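Long-range contacts in isomaltodextranase (Arthrobacter globiformis, PDB 5AWO), which catalyses hydrolysis of (1->6)-alpha-D-glucosidic linkages in polysaccharides, removing successive isomaltose units from the non-reducing chain ends: residues A[294-299]-A[410-415]; A[301-306]-A[374-379]; A[316-321]-A[331-336]; A[326-331]-A[456-461]; A[392-397]-A[418-423]. One frame throughout, in Å; residues are numbered along the deposited sequence.

Contact 1: A[294-299]-A[410-415]; sequences NPFCGF and FNRSDT
Phe296, on the first turn of a TIM-barrel helix (295-302), meets Phe410 at its edge and Arg412 over a face; Phe410 ends a strand of the C-terminal beta sandwich and Arg412 lies in the loop that follows. The contact joins barrel and sandwich in this GH27 enzyme. The aromatic pair is T-shaped: the edge of Phe296 is directed at the face of Phe410, the ring centroids lie 5.3 Å apart and the planes stand at 83°. Phe296 CE1 makes the approach, 3.7 Å from Phe410 CG and displaced toward the rim of that ring. Over the face runs the aliphatic part of Arg412, a CH-pi contact with Arg412 CD 3.6 Å from the centroid of Phe296. The bend of the arginine at its third torsion (chi3 66°) turns the guanidinium back over CB of Phe296, its plane only 12° from that of the ring. Outside partners fix this end: Ser279 OG pairs with Arg412 NE, Thr393 OG1 with NH1 and Gln283 OE1 with NH2. Around the arginine, an Asx turn closes through Ser413 N and Asn411 OD1, 2.9 Å apart, with the donor above the carbonyl plane.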
# COMPACT_ATOMS: atom_id res chain seq x y z
N ASN A 294 11.68 -9.51 -6.28
CA ASN A 294 12.35 -8.45 -5.53
C ASN A 294 11.49 -7.20 -5.53
O ASN A 294 10.67 -6.99 -6.45
CB ASN A 294 13.77 -8.17 -6.08
CG ASN A 294 13.78 -7.62 -7.49
OD1 ASN A 294 14.06 -8.35 -8.47
ND2 ASN A 294 13.44 -6.39 -7.63
N PRO A 295 11.60 -6.38 -4.47
CA PRO A 295 10.70 -5.22 -4.35
C PRO A 295 10.99 -4.08 -5.32
O PRO A 295 10.07 -3.33 -5.64
CB PRO A 295 10.85 -4.81 -2.88
CG PRO A 295 12.23 -5.33 -2.49
CD PRO A 295 12.33 -6.65 -3.21
N PHE A 296 12.21 -3.96 -5.85
CA PHE A 296 12.38 -2.98 -6.91
C PHE A 296 11.39 -3.28 -8.03
O PHE A 296 10.68 -2.37 -8.50
CB PHE A 296 13.80 -2.95 -7.47
CG PHE A 296 14.74 -2.06 -6.72
CD1 PHE A 296 14.68 -0.68 -6.90
CD2 PHE A 296 15.71 -2.57 -5.88
CE1 PHE A 296 15.56 0.16 -6.23
CE2 PHE A 296 16.58 -1.74 -5.22
CZ PHE A 296 16.52 -0.36 -5.39
N CYS A 297 11.31 -4.53 -8.45
CA CYS A 297 10.42 -4.90 -9.54
C CYS A 297 8.96 -4.95 -9.07
O CYS A 297 8.06 -4.55 -9.83
CB CYS A 297 10.78 -6.26 -10.12
SG CYS A 297 12.35 -6.26 -11.03
N GLY A 298 8.70 -5.45 -7.87
CA GLY A 298 7.33 -5.53 -7.41
C GLY A 298 6.67 -4.18 -7.16
O GLY A 298 5.49 -3.97 -7.50
N PHE A 299 7.38 -3.25 -6.53
CA PHE A 299 6.85 -1.91 -6.34
C PHE A 299 6.60 -1.29 -7.71
O PHE A 299 5.54 -0.67 -7.94
CB PHE A 299 7.83 -1.01 -5.59
CG PHE A 299 7.88 -1.22 -4.08
CD1 PHE A 299 6.73 -1.29 -3.30
CD2 PHE A 299 9.11 -1.25 -3.43
CE1 PHE A 299 6.81 -1.40 -1.92
CE2 PHE A 299 9.19 -1.36 -2.06
CZ PHE A 299 8.03 -1.43 -1.30
N PHE A 410 18.14 5.67 -7.88
CA PHE A 410 18.75 4.42 -7.46
C PHE A 410 19.72 3.94 -8.52
O PHE A 410 19.48 4.10 -9.70
CB PHE A 410 17.68 3.34 -7.24
CG PHE A 410 16.70 3.68 -6.17
CD1 PHE A 410 16.92 3.33 -4.85
CD2 PHE A 410 15.51 4.32 -6.49
CE1 PHE A 410 16.04 3.68 -3.85
CE2 PHE A 410 14.60 4.61 -5.50
CZ PHE A 410 14.85 4.30 -4.18
N ASN A 411 20.79 3.28 -8.08
CA ASN A 411 21.71 2.57 -8.98
C ASN A 411 21.82 1.11 -8.60
O ASN A 411 22.55 0.76 -7.68
CB ASN A 411 23.09 3.21 -9.03
CG ASN A 411 24.04 2.45 -9.93
OD1 ASN A 411 23.60 1.62 -10.75
ND2 ASN A 411 25.31 2.73 -9.82
N ARG A 412 21.11 0.27 -9.36
CA ARG A 412 21.09 -1.17 -9.12
C ARG A 412 22.24 -1.93 -9.79
O ARG A 412 22.34 -3.16 -9.64
CB ARG A 412 19.73 -1.73 -9.53
CG ARG A 412 18.56 -1.15 -8.75
CD ARG A 412 17.22 -1.60 -9.30
NE ARG A 412 17.04 -3.04 -9.13
CZ ARG A 412 16.32 -3.82 -9.91
NH1 ARG A 412 15.61 -3.32 -10.92
NH2 ARG A 412 16.35 -5.12 -9.69
N SER A 413 23.14 -1.24 -10.51
CA SER A 413 24.32 -1.92 -11.02
C SER A 413 25.16 -2.45 -9.85
O SER A 413 25.31 -1.77 -8.81
CB SER A 413 25.18 -0.97 -11.83
OG SER A 413 26.38 -1.62 -12.26
N ASP A 414 25.76 -3.63 -10.01
CA ASP A 414 26.68 -4.13 -9.00
C ASP A 414 28.10 -3.57 -9.15
O ASP A 414 28.90 -3.67 -8.24
CB ASP A 414 26.65 -5.66 -9.01
CG ASP A 414 25.22 -6.20 -9.04
OD1 ASP A 414 24.40 -5.83 -8.17
OD2 ASP A 414 24.89 -6.98 -9.97
N THR A 415 28.39 -2.95 -10.27
CA THR A 415 29.80 -2.58 -10.56
C THR A 415 30.01 -1.14 -11.02
O THR A 415 31.03 -0.49 -10.67
CB THR A 415 30.32 -3.54 -11.61
OG1 THR A 415 30.18 -4.86 -11.11
CG2 THR A 415 31.82 -3.30 -11.90

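Contact 2: A[301-306]-A[374-379]; sequences GWSHRN and GKPLYR
Asn306 and Lys375 meet through their polar ends. The Asn306 amide works with both its atoms: OD1 accepts from Lys375 NZ at 2.8 Å, while ND2 donates to Gly374 O at 2.9 Å along a rather bent line (N-H...O 132°). With CG between the backbone N and the carbonyl carbon (chi1 79°), the amide faces the strand, and two bonds, one on each atom, hold its rotation. Lys375 runs extended until its last torsion, where a turn (chi4 64°) brings NZ round to Asn306 OD1, to a weak bond with Ser303 O, and to a water, 2.9 Å from NZ, that donates to the backbone oxygens of His304 and Asn306. Ala481 O is a further partner of NZ, and Trp483 adds a cation-pi contact. Farther along the strand, Tyr378 OH donates to Ser303 OG at 2.9 Å; the serine oxygen lies at the edge of the tyrosine ring and is also bonded to Thr300 O. Packing here is tight, with Ser303 CB 3.4 Å from Pro376 CD. The contact docks the 3-10 turn after a TIM-barrel helix onto strand 375-378, where barrel, beta sandwich and carbohydrate-binding module come together.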
# COMPACT_ATOMS: atom_id res chain seq x y z
N GLY A 301 6.12 -2.75 -10.64
CA GLY A 301 5.09 -3.51 -11.36
C GLY A 301 3.67 -3.35 -10.86
O GLY A 301 2.74 -3.46 -11.66
N TRP A 302 3.50 -3.08 -9.56
CA TRP A 302 2.18 -2.91 -8.96
C TRP A 302 1.86 -1.44 -8.74
O TRP A 302 0.79 -1.13 -8.21
CB TRP A 302 2.08 -3.72 -7.65
CG TRP A 302 1.81 -5.16 -7.90
CD1 TRP A 302 2.61 -6.23 -7.64
CD2 TRP A 302 0.61 -5.69 -8.49
NE1 TRP A 302 1.98 -7.38 -8.01
CE2 TRP A 302 0.75 -7.08 -8.53
CE3 TRP A 302 -0.59 -5.11 -8.96
CZ2 TRP A 302 -0.23 -7.92 -9.07
CZ3 TRP A 302 -1.56 -5.92 -9.45
CH2 TRP A 302 -1.40 -7.31 -9.51
N SER A 303 2.73 -0.52 -9.19
CA SER A 303 2.55 0.89 -8.92
C SER A 303 1.26 1.49 -9.49
O SER A 303 0.77 2.46 -8.94
CB SER A 303 3.75 1.71 -9.38
OG SER A 303 3.97 1.63 -10.78
N HIS A 304 0.77 0.92 -10.58
CA HIS A 304 -0.51 1.39 -11.16
C HIS A 304 -1.69 1.20 -10.19
O HIS A 304 -2.75 1.83 -10.36
CB HIS A 304 -0.80 0.71 -12.50
CG HIS A 304 -0.91 -0.77 -12.43
ND1 HIS A 304 0.19 -1.58 -12.20
CD2 HIS A 304 -1.98 -1.60 -12.51
CE1 HIS A 304 -0.21 -2.84 -12.15
NE2 HIS A 304 -1.52 -2.87 -12.31
N ARG A 305 -1.52 0.34 -9.17
CA ARG A 305 -2.52 0.11 -8.13
C ARG A 305 -2.30 0.88 -6.84
O ARG A 305 -3.03 0.65 -5.85
CB ARG A 305 -2.60 -1.39 -7.83
CG ARG A 305 -3.13 -2.24 -8.97
CD ARG A 305 -4.50 -1.76 -9.42
NE ARG A 305 -5.33 -2.79 -9.98
CZ ARG A 305 -6.58 -2.59 -10.40
NH1 ARG A 305 -7.09 -1.36 -10.40
NH2 ARG A 305 -7.27 -3.64 -10.86
N ASN A 306 -1.31 1.77 -6.81
CA ASN A 306 -1.00 2.47 -5.56
C ASN A 306 -1.73 3.81 -5.45
O ASN A 306 -2.48 4.19 -6.35
CB ASN A 306 0.51 2.59 -5.34
CG ASN A 306 1.17 3.70 -6.14
OD1 ASN A 306 0.53 4.59 -6.69
ND2 ASN A 306 2.50 3.67 -6.16
N GLY A 374 5.17 7.32 -4.15
CA GLY A 374 5.81 7.54 -5.44
C GLY A 374 5.35 6.54 -6.47
O GLY A 374 4.80 5.47 -6.13
N LYS A 375 5.55 6.92 -7.73
CA LYS A 375 5.51 6.02 -8.85
C LYS A 375 6.89 5.97 -9.49
O LYS A 375 7.62 6.95 -9.46
CB LYS A 375 4.45 6.44 -9.90
CG LYS A 375 3.06 5.90 -9.58
CD LYS A 375 1.98 6.39 -10.55
CE LYS A 375 0.67 5.60 -10.48
NZ LYS A 375 -0.00 5.73 -9.18
N PRO A 376 7.24 4.83 -10.09
CA PRO A 376 8.41 4.80 -10.96
C PRO A 376 8.15 5.70 -12.14
O PRO A 376 6.97 5.95 -12.47
CB PRO A 376 8.47 3.33 -11.42
CG PRO A 376 7.01 2.94 -11.46
CD PRO A 376 6.38 3.65 -10.29
N LEU A 377 9.18 6.20 -12.81
CA LEU A 377 8.92 6.96 -14.02
C LEU A 377 8.29 6.04 -15.08
O LEU A 377 8.88 5.06 -15.48
CB LEU A 377 10.21 7.57 -14.56
CG LEU A 377 10.06 8.55 -15.72
CD1 LEU A 377 9.26 9.78 -15.32
CD2 LEU A 377 11.45 8.93 -16.23
N TYR A 378 7.09 6.37 -15.53
CA TYR A 378 6.45 5.60 -16.60
C TYR A 378 7.08 5.95 -17.94
O TYR A 378 7.32 7.14 -18.21
CB TYR A 378 4.93 5.81 -16.61
CG TYR A 378 4.21 4.88 -15.65
CD1 TYR A 378 4.52 4.87 -14.29
CD2 TYR A 378 3.27 3.96 -16.10
CE1 TYR A 378 3.87 4.03 -13.41
CE2 TYR A 378 2.63 3.10 -15.22
CZ TYR A 378 2.95 3.13 -13.87
OH TYR A 378 2.30 2.26 -13.01
N ARG A 379 7.37 4.92 -18.72
CA ARG A 379 8.03 5.01 -20.03
C ARG A 379 7.07 4.59 -21.15
O ARG A 379 7.25 5.00 -22.31
CB ARG A 379 9.34 4.21 -20.02
CG ARG A 379 10.30 4.73 -18.94
CD ARG A 379 11.70 4.16 -19.00
NE ARG A 379 11.79 2.77 -18.57
CZ ARG A 379 12.92 2.13 -18.27
NH1 ARG A 379 14.09 2.76 -18.33
NH2 ARG A 379 12.87 0.86 -17.87
O HOH W 1 -2.49 4.22 -9.07

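Contact 3: A[316-321]-A[331-336]; sequences DFMRAS and TMMNLM
The beta-alpha-beta crossover formed by strand 312-314, helix 326-339 and strand 343-345 of the TIM barrel brings Met318, in its connecting loop, against Met332, Met333 and Met336 of the helix. The contact is apolar and rich in sulfur. Met318 CB sits 3.5 Å from Met332 SD, and the two chains cross, so that the Met332 methyl also comes within 3.7 Å of Met318 CB. Farther out, Met318 SD reaches Met333 SD at 3.7 Å and Met336 CG at 3.8 Å; the Met318 and Met336 chains run antiparallel alongside one another. Met332 is extended, with CG anti to its backbone N (chi1 173°), until a bend at chi3 turns its methyl toward Ala320, whose CB is 4.3 Å from Met332 CE. Replacing Met318 with an alanine removes CG, SD and CE, and would probably open a gap among Met332, Met333 and Met336 and leave their thioethers freer to turn. The backbone of Met318 is bonded to Ala344 and Ala346, which ties the loop to the end of strand 343-345. Leu343 of that strand touches Met318, Met333 and Met336, and Phe299 of helix 295-302 packs on Met336 and Leu335.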
# COMPACT_ATOMS: atom_id res chain seq x y z
N ASP A 316 7.66 -5.60 2.55
CA ASP A 316 8.02 -6.57 3.59
C ASP A 316 8.92 -5.95 4.65
O ASP A 316 8.65 -4.81 5.07
CB ASP A 316 8.53 -7.90 3.02
CG ASP A 316 8.26 -9.07 3.95
OD1 ASP A 316 7.13 -9.13 4.49
OD2 ASP A 316 9.15 -9.96 4.07
N PHE A 317 9.96 -6.66 5.09
CA PHE A 317 10.69 -6.27 6.28
C PHE A 317 12.08 -5.79 5.95
O PHE A 317 12.72 -6.33 5.04
CB PHE A 317 10.83 -7.46 7.23
CG PHE A 317 9.52 -8.05 7.63
CD1 PHE A 317 8.49 -7.25 8.09
CD2 PHE A 317 9.31 -9.41 7.55
CE1 PHE A 317 7.25 -7.80 8.44
CE2 PHE A 317 8.08 -9.97 7.93
CZ PHE A 317 7.05 -9.16 8.35
N MET A 318 12.48 -4.72 6.63
CA MET A 318 13.84 -4.19 6.54
C MET A 318 14.73 -4.89 7.57
O MET A 318 14.45 -4.87 8.77
CB MET A 318 13.85 -2.68 6.75
CG MET A 318 13.15 -1.96 5.63
SD MET A 318 13.25 -0.17 5.75
CE MET A 318 12.06 0.13 7.04
N ARG A 319 15.81 -5.50 7.07
CA ARG A 319 16.75 -6.24 7.90
C ARG A 319 18.13 -5.55 7.72
O ARG A 319 18.97 -5.94 6.88
CB ARG A 319 16.78 -7.71 7.53
CG ARG A 319 15.42 -8.42 7.64
CD ARG A 319 15.56 -9.95 7.60
NE ARG A 319 16.25 -10.37 8.79
CZ ARG A 319 16.98 -11.47 8.94
NH1 ARG A 319 17.02 -12.43 8.02
NH2 ARG A 319 17.65 -11.62 10.07
N ALA A 320 18.30 -4.44 8.41
CA ALA A 320 19.45 -3.54 8.09
C ALA A 320 20.78 -4.24 8.19
O ALA A 320 21.68 -4.04 7.36
CB ALA A 320 19.44 -2.32 8.98
N SER A 321 20.95 -5.07 9.21
CA SER A 321 22.22 -5.76 9.49
C SER A 321 22.56 -6.82 8.46
O SER A 321 23.69 -7.33 8.43
CB SER A 321 22.18 -6.45 10.85
OG SER A 321 21.42 -7.64 10.78
N THR A 331 19.78 2.65 0.72
CA THR A 331 18.96 2.27 -0.44
C THR A 331 17.71 1.47 -0.08
O THR A 331 16.65 1.74 -0.61
CB THR A 331 19.83 1.55 -1.48
OG1 THR A 331 20.77 2.52 -2.00
CG2 THR A 331 18.99 0.96 -2.60
N MET A 332 17.86 0.51 0.81
CA MET A 332 16.73 -0.23 1.36
C MET A 332 15.65 0.73 1.87
O MET A 332 14.48 0.65 1.49
CB MET A 332 17.25 -1.15 2.49
CG MET A 332 16.19 -1.88 3.28
SD MET A 332 16.82 -2.50 4.84
CE MET A 332 17.00 -0.99 5.72
N MET A 333 16.06 1.64 2.76
CA MET A 333 15.11 2.54 3.39
C MET A 333 14.51 3.48 2.34
O MET A 333 13.30 3.70 2.28
CB MET A 333 15.81 3.34 4.47
CG MET A 333 14.92 4.32 5.23
SD MET A 333 13.67 3.43 6.19
CE MET A 333 12.85 4.79 7.03
N ASN A 334 15.35 4.00 1.45
CA ASN A 334 14.88 4.95 0.44
C ASN A 334 13.85 4.33 -0.51
O ASN A 334 12.88 5.01 -0.93
CB ASN A 334 16.06 5.49 -0.38
CG ASN A 334 16.93 6.47 0.37
OD1 ASN A 334 16.53 7.04 1.40
ND2 ASN A 334 18.16 6.67 -0.13
N LEU A 335 14.00 3.06 -0.85
CA LEU A 335 13.03 2.40 -1.71
C LEU A 335 11.68 2.28 -1.02
O LEU A 335 10.63 2.54 -1.62
CB LEU A 335 13.53 1.01 -2.13
CG LEU A 335 12.57 0.21 -3.03
CD1 LEU A 335 12.28 0.90 -4.36
CD2 LEU A 335 13.14 -1.21 -3.30
N MET A 336 11.68 1.85 0.24
CA MET A 336 10.42 1.69 0.97
C MET A 336 9.70 3.04 1.07
O MET A 336 8.48 3.14 0.85
CB MET A 336 10.64 1.11 2.39
CG MET A 336 11.36 -0.23 2.44
SD MET A 336 10.51 -1.53 1.51
CE MET A 336 11.65 -2.87 1.85

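Contact 4: A[326-331]-A[456-461]; sequences DEERKT and APHASA
His458, which meets Glu328 and Thr331 of the helix, has a left-handed backbone (phi 71°) at the third position of a type II beta turn, a place usually favouring glycine. Its ring donates through ND1 to Glu328 OE2 at 2.6 Å, a His-carboxylate hydrogen bond that lies in the ring plane and comes to the oxygen on its anti side, tilted out of the carboxylate plane. The two side chains lie alongside one another with their ends on the same side. NE2 is bonded to Asp414 OD1 in one of two conformers of that aspartate; Trp275 stacks on the ring. The second link is a chain of two hydroxyls. Ser460 OG, placed between its backbone N and carbonyl carbon (chi1 58°), donates to Thr331 OG1 at 2.8 Å, and Thr331 OG1 in turn donates to His458 O at 2.7 Å, while Asn334 ND2 is bonded to Ser460 OG. A valine in place of Thr331 would probably leave the His458 carbonyl without this donor and the Ser460 hydroxyl without its acceptor, slackening the turn's hold on the helix. A water closes the outer side, donating to Glu327 O and OE1 and accepting from Ser460 N at 2.9 Å. The contact fastens the first turns of TIM-barrel helix 326-339 to the turn leading into strand 460-466 of the C-terminal beta sandwich, a domain junction in this GH27 enzyme.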
# COMPACT_ATOMS: atom_id res chain seq x y z
N ASP A 326 26.62 0.52 4.44
CA ASP A 326 25.72 1.59 4.78
C ASP A 326 25.04 2.18 3.57
O ASP A 326 23.88 2.57 3.69
CB ASP A 326 26.42 2.69 5.55
CG ASP A 326 26.90 2.26 6.93
OD1 ASP A 326 26.43 1.23 7.47
OD2 ASP A 326 27.81 2.92 7.49
N GLU A 327 25.70 2.22 2.42
CA GLU A 327 25.01 2.66 1.22
C GLU A 327 23.85 1.74 0.86
O GLU A 327 22.78 2.22 0.46
CB GLU A 327 25.95 2.86 0.03
CG GLU A 327 26.97 3.99 0.19
CD GLU A 327 26.38 5.39 0.42
OE1 GLU A 327 25.26 5.74 -0.04
OE2 GLU A 327 27.06 6.19 1.11
N GLU A 328 24.02 0.44 0.97
CA GLU A 328 22.91 -0.47 0.73
C GLU A 328 21.77 -0.26 1.74
O GLU A 328 20.60 -0.32 1.38
CB GLU A 328 23.38 -1.93 0.80
CG GLU A 328 24.24 -2.37 -0.39
CD GLU A 328 24.62 -3.84 -0.38
OE1 GLU A 328 24.30 -4.52 0.62
OE2 GLU A 328 25.16 -4.33 -1.42
N ARG A 329 22.11 -0.04 3.00
CA ARG A 329 21.09 0.19 4.03
C ARG A 329 20.28 1.44 3.69
O ARG A 329 19.05 1.42 3.79
CB ARG A 329 21.71 0.32 5.41
CG ARG A 329 22.20 -0.98 5.99
CD ARG A 329 22.93 -0.78 7.33
NE ARG A 329 24.38 -0.85 7.20
CZ ARG A 329 25.07 -1.97 6.99
NH1 ARG A 329 26.40 -1.94 6.86
NH2 ARG A 329 24.45 -3.15 6.87
N LYS A 330 20.93 2.51 3.27
CA LYS A 330 20.20 3.70 2.88
C LYS A 330 19.30 3.42 1.67
O LYS A 330 18.15 3.89 1.61
CB LYS A 330 21.14 4.87 2.57
CG LYS A 330 21.77 5.49 3.82
CD LYS A 330 22.73 6.63 3.54
CE LYS A 330 23.97 6.21 2.80
NZ LYS A 330 24.88 7.39 2.70
N THR A 331 19.78 2.65 0.72
CA THR A 331 18.96 2.27 -0.44
C THR A 331 17.71 1.47 -0.08
O THR A 331 16.65 1.74 -0.61
CB THR A 331 19.83 1.55 -1.48
OG1 THR A 331 20.77 2.52 -2.00
CG2 THR A 331 18.99 0.96 -2.60
N ALA A 456 27.18 5.54 -6.87
CA ALA A 456 27.96 4.35 -6.75
C ALA A 456 27.06 3.11 -6.85
O ALA A 456 25.85 3.20 -6.64
CB ALA A 456 28.70 4.38 -5.41
N PRO A 457 27.65 1.96 -7.18
CA PRO A 457 26.87 0.74 -7.21
C PRO A 457 26.08 0.51 -5.92
O PRO A 457 26.64 0.59 -4.83
CB PRO A 457 27.92 -0.36 -7.41
CG PRO A 457 29.10 0.32 -7.97
CD PRO A 457 29.07 1.75 -7.55
N HIS A 458 24.79 0.25 -6.08
CA HIS A 458 23.83 -0.01 -4.98
C HIS A 458 23.50 1.25 -4.18
O HIS A 458 22.75 1.12 -3.20
CB HIS A 458 24.32 -1.10 -4.02
CG HIS A 458 24.48 -2.44 -4.67
ND1 HIS A 458 24.81 -3.56 -3.93
CD2 HIS A 458 24.38 -2.84 -5.95
CE1 HIS A 458 24.89 -4.60 -4.73
NE2 HIS A 458 24.62 -4.20 -5.96
N ALA A 459 24.00 2.42 -4.55
CA ALA A 459 23.70 3.65 -3.81
C ALA A 459 22.46 4.34 -4.36
O ALA A 459 22.02 4.04 -5.47
CB ALA A 459 24.88 4.60 -3.90
N SER A 460 21.97 5.30 -3.58
CA SER A 460 20.78 6.02 -3.95
C SER A 460 20.83 7.43 -3.36
O SER A 460 21.71 7.74 -2.55
CB SER A 460 19.54 5.27 -3.48
OG SER A 460 19.56 5.08 -2.08
N ALA A 461 19.87 8.25 -3.77
CA ALA A 461 19.70 9.58 -3.24
C ALA A 461 18.22 9.89 -3.18
O ALA A 461 17.45 9.41 -4.02
CB ALA A 461 20.40 10.60 -4.11
O HOH W 2 22.82 4.87 -0.79

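Contact 5: A[392-397]-A[418-423]; sequences DTERWA and VTKTID
Arg395 spends the edges of its guanidinium on two partners: NH1 donates to Thr421 O across the contact, and NE and NH2 grip one oxygen, Asp392 OD2, side-on. All three bonds lie within a few degrees of the guanidinium plane. Arg395 NH1 lies 2.9 Å from Thr421 O in a nearly straight bond (168°) that meets the carbonyl end-on; Arg395 NE is 2.8 Å from Asp392 OD2. A bend at chi3 (-71°) swings the group to both partners, and clamped at two edges it has little freedom to turn. The Trp396 indole is also held at an edge, NE1 donating to Thr393 O at 3.0 Å. The second polar link is a salt bridge from Lys420 NZ to Glu394 OE1, 2.8 Å, approached from above the carboxylate plane. A water joins Lys420 NZ to Asp392 OD2, the aspartate thus serving both cations, and Glu394 OE2 takes Arg412 N as a further partner. Beside the charged groups, Ile422 CD1 packs on Arg395 CB at 4.0 Å. The axes of strand segments 395-397 and 418-423 approach to 8.0 Å, at 29°. They belong to separate sheets, and their side chains bridge the two sheets of the C-terminal beta sandwich.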
# COMPACT_ATOMS: atom_id res chain seq x y z
N ASP A 392 10.46 2.64 -15.04
CA ASP A 392 11.87 2.70 -14.60
C ASP A 392 11.96 2.38 -13.11
O ASP A 392 11.59 3.19 -12.28
CB ASP A 392 12.42 4.08 -14.89
CG ASP A 392 13.93 4.14 -14.80
OD1 ASP A 392 14.52 3.33 -14.04
OD2 ASP A 392 14.53 5.01 -15.48
N THR A 393 12.51 1.20 -12.80
CA THR A 393 12.66 0.77 -11.41
C THR A 393 13.60 1.66 -10.60
O THR A 393 13.54 1.61 -9.38
CB THR A 393 13.19 -0.68 -11.28
OG1 THR A 393 14.54 -0.76 -11.78
CG2 THR A 393 12.30 -1.67 -11.98
N GLU A 394 14.43 2.48 -11.25
CA GLU A 394 15.51 3.20 -10.60
C GLU A 394 15.27 4.70 -10.41
O GLU A 394 16.11 5.38 -9.87
CB GLU A 394 16.79 2.97 -11.37
CG GLU A 394 17.28 1.54 -11.31
CD GLU A 394 18.51 1.35 -12.14
OE1 GLU A 394 18.46 1.54 -13.38
OE2 GLU A 394 19.57 0.99 -11.55
N ARG A 395 14.13 5.21 -10.88
CA ARG A 395 13.80 6.63 -10.70
C ARG A 395 12.34 6.75 -10.29
O ARG A 395 11.43 6.32 -11.05
CB ARG A 395 14.05 7.40 -12.00
CG ARG A 395 15.52 7.42 -12.39
CD ARG A 395 15.80 8.30 -13.61
NE ARG A 395 15.25 7.65 -14.79
CZ ARG A 395 14.93 8.26 -15.93
NH1 ARG A 395 15.07 9.58 -16.09
NH2 ARG A 395 14.46 7.53 -16.93
N TRP A 396 12.13 7.34 -9.13
CA TRP A 396 10.80 7.40 -8.47
C TRP A 396 10.46 8.83 -8.09
O TRP A 396 11.34 9.60 -7.70
CB TRP A 396 10.82 6.56 -7.18
CG TRP A 396 10.76 5.09 -7.46
CD1 TRP A 396 11.75 4.29 -7.95
CD2 TRP A 396 9.61 4.26 -7.29
NE1 TRP A 396 11.28 3.01 -8.10
CE2 TRP A 396 9.97 2.97 -7.72
CE3 TRP A 396 8.31 4.49 -6.84
CZ2 TRP A 396 9.06 1.91 -7.69
CZ3 TRP A 396 7.42 3.45 -6.81
CH2 TRP A 396 7.80 2.17 -7.24
N ALA A 397 9.19 9.18 -8.21
CA ALA A 397 8.73 10.47 -7.69
C ALA A 397 7.28 10.38 -7.26
O ALA A 397 6.50 9.62 -7.83
CB ALA A 397 8.85 11.57 -8.74
N VAL A 418 26.67 5.16 -12.00
CA VAL A 418 25.68 5.53 -13.01
C VAL A 418 24.97 6.81 -12.59
O VAL A 418 24.57 6.96 -11.42
CB VAL A 418 24.64 4.40 -13.20
CG1 VAL A 418 23.56 4.79 -14.20
CG2 VAL A 418 25.33 3.11 -13.61
N THR A 419 24.81 7.72 -13.53
CA THR A 419 24.11 8.96 -13.31
C THR A 419 22.61 8.75 -13.53
O THR A 419 22.21 8.17 -14.55
CB THR A 419 24.62 10.07 -14.24
OG1 THR A 419 25.98 10.33 -13.92
CG2 THR A 419 23.76 11.35 -14.11
N LYS A 420 21.81 9.21 -12.58
CA LYS A 420 20.37 9.19 -12.68
C LYS A 420 19.84 10.60 -12.49
O LYS A 420 20.35 11.34 -11.65
CB LYS A 420 19.76 8.30 -11.59
CG LYS A 420 20.19 6.84 -11.65
CD LYS A 420 19.69 6.14 -12.90
CE LYS A 420 20.03 4.66 -12.89
NZ LYS A 420 19.70 3.97 -14.17
N THR A 421 18.79 10.94 -13.25
CA THR A 421 18.27 12.31 -13.26
C THR A 421 16.75 12.29 -13.41
O THR A 421 16.21 11.47 -14.18
CB THR A 421 18.88 13.12 -14.42
OG1 THR A 421 20.30 13.22 -14.23
CG2 THR A 421 18.30 14.50 -14.52
N ILE A 422 16.10 13.17 -12.67
CA ILE A 422 14.69 13.47 -12.87
C ILE A 422 14.59 14.97 -13.18
O ILE A 422 15.01 15.81 -12.40
CB ILE A 422 13.83 13.07 -11.65
CG1 ILE A 422 13.57 11.55 -11.68
CG2 ILE A 422 12.49 13.81 -11.62
CD1 ILE A 422 12.64 11.11 -12.77
N ASP A 423 14.01 15.26 -14.34
CA ASP A 423 13.83 16.62 -14.81
C ASP A 423 12.43 17.09 -14.48
O ASP A 423 11.44 16.38 -14.75
CB ASP A 423 14.06 16.65 -16.31
CG ASP A 423 14.09 18.07 -16.84
OD1 ASP A 423 13.00 18.68 -17.07
OD2 ASP A 423 15.20 18.59 -17.01
O HOH W 3 17.26 4.96 -15.06
O HOH W 4 21.83 1.74 -12.91

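Overall arrangement
Contacts 1 and 4 join barrel and sandwich, their centres 11 Å apart; contact 3 lies behind them in the barrel, on the same helix as contact 4 and 12 Å from contact 1, centre to centre. Phe410 of contact 1 packs on Leu335 of contact 3, contacts 3 and 4 share Thr331, and Asn411 N of contact 1 is probably bonded to Ala459 O of contact 4. Contact 5 extends into the sandwich, its Glu394 meeting Arg412 of contact 1, 11 Å between centres. Contact 2 follows contact 1 along helix 295-302 and joins contact 5 through neighbouring strands 375-378 and 395-399. Its Asn306 side chain is about 12 Å from that of Asp262, the probable proton donor; the others lie away from the catalytic residues.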